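Local coordinates for chitinase (Thermococcus chitonophagus, PDB 5XSW), which probably hydrolyses chitin as an endo-acting chitinase, this chain being a C-terminal piece of the protein whose largely helical domain holds bound sugar, at residues T407-K412 against E422-M427. Sequence-based numbering, arbitrary orientation.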
ATOM      1  N   THR A 407      -9.167   3.747 -26.090  1.00 27.81           N
ATOM      2  CA  THR A 407      -9.577   2.395 -25.672  1.00 26.49           C
ATOM      3  C   THR A 407      -8.861   1.950 -24.391  1.00 25.05           C
ATOM      4  O   THR A 407      -9.484   1.437 -23.481  1.00 26.89           O
ATOM      5  CB  THR A 407      -9.267   1.363 -26.802  1.00 32.20           C
ATOM      6  OG1 THR A 407      -9.901   1.803 -28.007  1.00 34.52           O
ATOM      7  CG2 THR A 407      -9.774  -0.010 -26.470  1.00 32.49           C
ATOM      8  N   VAL A 408      -7.551   2.115 -24.347  1.00 25.22           N
ATOM      9  CA  VAL A 408      -6.810   1.747 -23.127  1.00 26.11           C
ATOM     10  C   VAL A 408      -7.269   2.616 -21.956  1.00 24.93           C
ATOM     11  O   VAL A 408      -7.548   2.132 -20.818  1.00 24.67           O
ATOM     12  CB  VAL A 408      -5.292   1.890 -23.353  1.00 26.40           C
ATOM     13  CG1 VAL A 408      -4.549   1.599 -21.991  1.00 24.83           C
ATOM     14  CG2 VAL A 408      -4.831   0.875 -24.492  1.00 27.08           C
ATOM     15  N   VAL A 409      -7.411   3.921 -22.197  1.00 27.76           N
ATOM     16  CA  VAL A 409      -7.877   4.764 -21.087  1.00 25.49           C
ATOM     17  C   VAL A 409      -9.229   4.254 -20.568  1.00 26.35           C
ATOM     18  O   VAL A 409      -9.481   4.146 -19.366  1.00 28.96           O
ATOM     19  CB  VAL A 409      -7.974   6.248 -21.507  1.00 25.97           C
ATOM     20  CG1 VAL A 409      -8.654   7.054 -20.388  1.00 27.59           C
ATOM     21  CG2 VAL A 409      -6.537   6.792 -21.730  1.00 25.62           C
ATOM     22  N   ARG A 410     -10.117   3.920 -21.489  1.00 28.69           N
ATOM     23  CA  ARG A 410     -11.439   3.428 -21.054  1.00 26.00           C
ATOM     24  C   ARG A 410     -11.366   2.094 -20.311  1.00 22.02           C
ATOM     25  O   ARG A 410     -12.146   1.853 -19.370  1.00 27.97           O
ATOM     26  CB  ARG A 410     -12.358   3.249 -22.268  1.00 32.37           C
ATOM     27  CG  ARG A 410     -13.821   3.039 -21.879  1.00 37.58           C
ATOM     28  CD  ARG A 410     -14.707   3.139 -23.100  1.00 54.87           C
ATOM     29  NE  ARG A 410     -16.127   3.018 -22.757  1.00 65.08           N
ATOM     30  CZ  ARG A 410     -17.084   2.742 -23.646  1.00 60.65           C
ATOM     31  NH1 ARG A 410     -16.771   2.570 -24.932  1.00 54.65           N
ATOM     32  NH2 ARG A 410     -18.350   2.640 -23.247  1.00 65.26           N
ATOM     33  N   GLN A 411     -10.465   1.217 -20.741  1.00 29.23           N
ATOM     34  CA  GLN A 411     -10.276  -0.074 -20.059  1.00 28.83           C
ATOM     35  C   GLN A 411      -9.652   0.052 -18.681  1.00 31.09           C
ATOM     36  O   GLN A 411      -9.947  -0.732 -17.765  1.00 28.01           O
ATOM     37  CB  GLN A 411      -9.365  -0.992 -20.871  1.00 32.05           C
ATOM     38  CG  GLN A 411      -9.978  -1.493 -22.198  1.00 43.96           C
ATOM     39  CD  GLN A 411      -8.935  -2.197 -23.118  1.00 44.97           C
ATOM     40  OE1 GLN A 411      -7.756  -2.365 -22.750  1.00 53.64           O
ATOM     41  NE2 GLN A 411      -9.379  -2.600 -24.308  1.00 53.07           N
ATOM     42  N   LYS A 412      -8.720   0.986 -18.538  1.00 27.69           N
ATOM     43  CA  LYS A 412      -7.918   1.000 -17.313  1.00 26.25           C
ATOM     44  C   LYS A 412      -8.268   2.076 -16.266  1.00 29.09           C
ATOM     45  O   LYS A 412      -7.886   1.932 -15.103  1.00 25.69           O
ATOM     46  CB  LYS A 412      -6.440   1.149 -17.684  1.00 23.11           C
ATOM     47  CG  LYS A 412      -6.019   0.065 -18.748  1.00 22.95           C
ATOM     48  CD  LYS A 412      -6.075  -1.350 -18.130  1.00 25.46           C
ATOM     49  CE  LYS A 412      -5.649  -2.440 -19.210  1.00 26.78           C
ATOM     50  NZ  LYS A 412      -5.690  -3.787 -18.541  1.00 29.11           N
ATOM     51  N   GLU A 422     -22.924   6.134 -24.135  1.00 52.74           N
ATOM     52  CA  GLU A 422     -23.383   7.149 -25.070  1.00 53.60           C
ATOM     53  C   GLU A 422     -22.499   8.369 -24.988  1.00 51.01           C
ATOM     54  O   GLU A 422     -22.175   8.976 -26.012  1.00 44.81           O
ATOM     55  CB  GLU A 422     -24.831   7.555 -24.788  1.00 63.05           C
ATOM     56  CG  GLU A 422     -25.861   6.456 -25.014  1.00 84.71           C
ATOM     57  CD  GLU A 422     -27.275   6.907 -24.658  1.00104.34           C
ATOM     58  OE1 GLU A 422     -27.447   8.098 -24.289  1.00103.31           O
ATOM     59  OE2 GLU A 422     -28.207   6.071 -24.750  1.00104.54           O
ATOM     60  N   GLU A 423     -22.161   8.747 -23.753  1.00 45.77           N
ATOM     61  CA  GLU A 423     -21.248   9.853 -23.508  1.00 43.36           C
ATOM     62  C   GLU A 423     -19.882   9.542 -24.120  1.00 34.61           C
ATOM     63  O   GLU A 423     -19.309  10.379 -24.834  1.00 37.69           O
ATOM     64  CB  GLU A 423     -21.144  10.127 -22.002  1.00 48.85           C
ATOM     65  CG  GLU A 423     -22.448  10.681 -21.436  1.00 54.09           C
ATOM     66  CD  GLU A 423     -22.549  10.715 -19.889  1.00 63.49           C
ATOM     67  OE1 GLU A 423     -23.363  11.534 -19.410  1.00 58.01           O
ATOM     68  OE2 GLU A 423     -21.862   9.944 -19.156  1.00 48.45           O
ATOM     69  N   TRP A 424     -19.386   8.325 -23.890  1.00 39.81           N
ATOM     70  CA  TRP A 424     -18.072   7.938 -24.426  1.00 35.92           C
ATOM     71  C   TRP A 424     -18.092   7.973 -25.958  1.00 39.23           C
ATOM     72  O   TRP A 424     -17.156   8.462 -26.608  1.00 37.43           O
ATOM     73  CB  TRP A 424     -17.641   6.549 -23.920  1.00 42.48           C
ATOM     74  CG  TRP A 424     -16.212   6.312 -24.242  1.00 45.62           C
ATOM     75  CD1 TRP A 424     -15.705   5.760 -25.391  1.00 46.90           C
ATOM     76  CD2 TRP A 424     -15.077   6.693 -23.447  1.00 39.25           C
ATOM     77  NE1 TRP A 424     -14.326   5.740 -25.332  1.00 43.00           N
ATOM     78  CE2 TRP A 424     -13.919   6.311 -24.154  1.00 44.76           C
ATOM     79  CE3 TRP A 424     -14.927   7.273 -22.182  1.00 40.73           C
ATOM     80  CZ2 TRP A 424     -12.628   6.519 -23.650  1.00 39.78           C
ATOM     81  CZ3 TRP A 424     -13.639   7.471 -21.682  1.00 39.29           C
ATOM     82  CH2 TRP A 424     -12.512   7.102 -22.423  1.00 36.93           C
ATOM     83  N   ASN A 425     -19.170   7.455 -26.549  1.00 43.98           N
ATOM     84  CA  ASN A 425     -19.309   7.478 -28.012  1.00 39.82           C
ATOM     85  C   ASN A 425     -19.385   8.877 -28.542  1.00 33.70           C
ATOM     86  O   ASN A 425     -18.744   9.195 -29.542  1.00 35.06           O
ATOM     87  CB  ASN A 425     -20.564   6.700 -28.449  1.00 42.57           C
ATOM     88  CG  ASN A 425     -20.429   5.229 -28.192  1.00 50.11           C
ATOM     89  OD1 ASN A 425     -19.317   4.701 -28.143  1.00 48.54           O
ATOM     90  ND2 ASN A 425     -21.553   4.553 -28.009  1.00 62.59           N
ATOM     91  N   ALA A 426     -20.155   9.738 -27.870  1.00 36.64           N
ATOM     92  CA  ALA A 426     -20.199  11.148 -28.292  1.00 37.22           C
ATOM     93  C   ALA A 426     -18.822  11.802 -28.192  1.00 38.11           C
ATOM     94  O   ALA A 426     -18.401  12.593 -29.066  1.00 35.49           O
ATOM     95  CB  ALA A 426     -21.217  11.931 -27.458  1.00 36.40           C
ATOM     96  N   MET A 427     -18.115  11.486 -27.108  1.00 38.88           N
ATOM     97  CA  MET A 427     -16.751  12.004 -26.935  1.00 33.82           C
ATOM     98  C   MET A 427     -15.852  11.571 -28.105  1.00 28.48           C
ATOM     99  O   MET A 427     -15.136  12.384 -28.720  1.00 28.64           O
ATOM    100  CB  MET A 427     -16.199  11.537 -25.558  1.00 28.73           C
ATOM    101  CG  MET A 427     -14.810  12.128 -25.215  1.00 30.50           C
ATOM    102  SD  MET A 427     -14.059  11.054 -23.959  1.00 34.20           S
ATOM    103  CE  MET A 427     -13.449   9.789 -25.025  1.00 31.35           C
TER
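Arg410 lies lengthwise over one face of the Trp424 indole, a cation-pi stack that joins the two arms of a helix-loop-helix: helix 399-412 on one side, helix 421-439 on the other, in the mainly helical domain that also carries the glycan pocket. From its base outward, the arginine crosses the indole from the six-membered to the five-membered ring. CB rests by the benzo rim, 3.6 Å from Trp424 CZ2, and CG passes near Trp424 CE2. CD then sits almost squarely over the pyrrole ring, 3.4 Å from its centroid and 7° off the ring normal, which meets the geometry of a CH-pi contact. Beyond it NE reaches CG of Trp424 (3.6 Å), CZ stands off-centre at 4.1 Å from the five-membered-ring centroid, NH1 approaches Trp424 CD1, and NH2 ends near Trp424 CB. Guanidinium and indole planes differ by only 19°, so the groups lie nearly flat on each other. Both side chains start with CG anti to the backbone N (chi1 -168° for Trp424), and the arginine stays extended to NE, its chain lying along the indole; the two slide past each other in opposite directions. The underside of the indole is taken by Met427 CE, and Phe406 of helix 399-412 also touches the Trp424 side chain. A leucine in place of Trp424 would probably leave the Arg410 guanidinium without its flat platform, with less to fix its rotation, and Met427 without its ring face. At the benzo edge, near the indole plane, Val409 CG1 comes within 4.4 Å of Trp424 CH2.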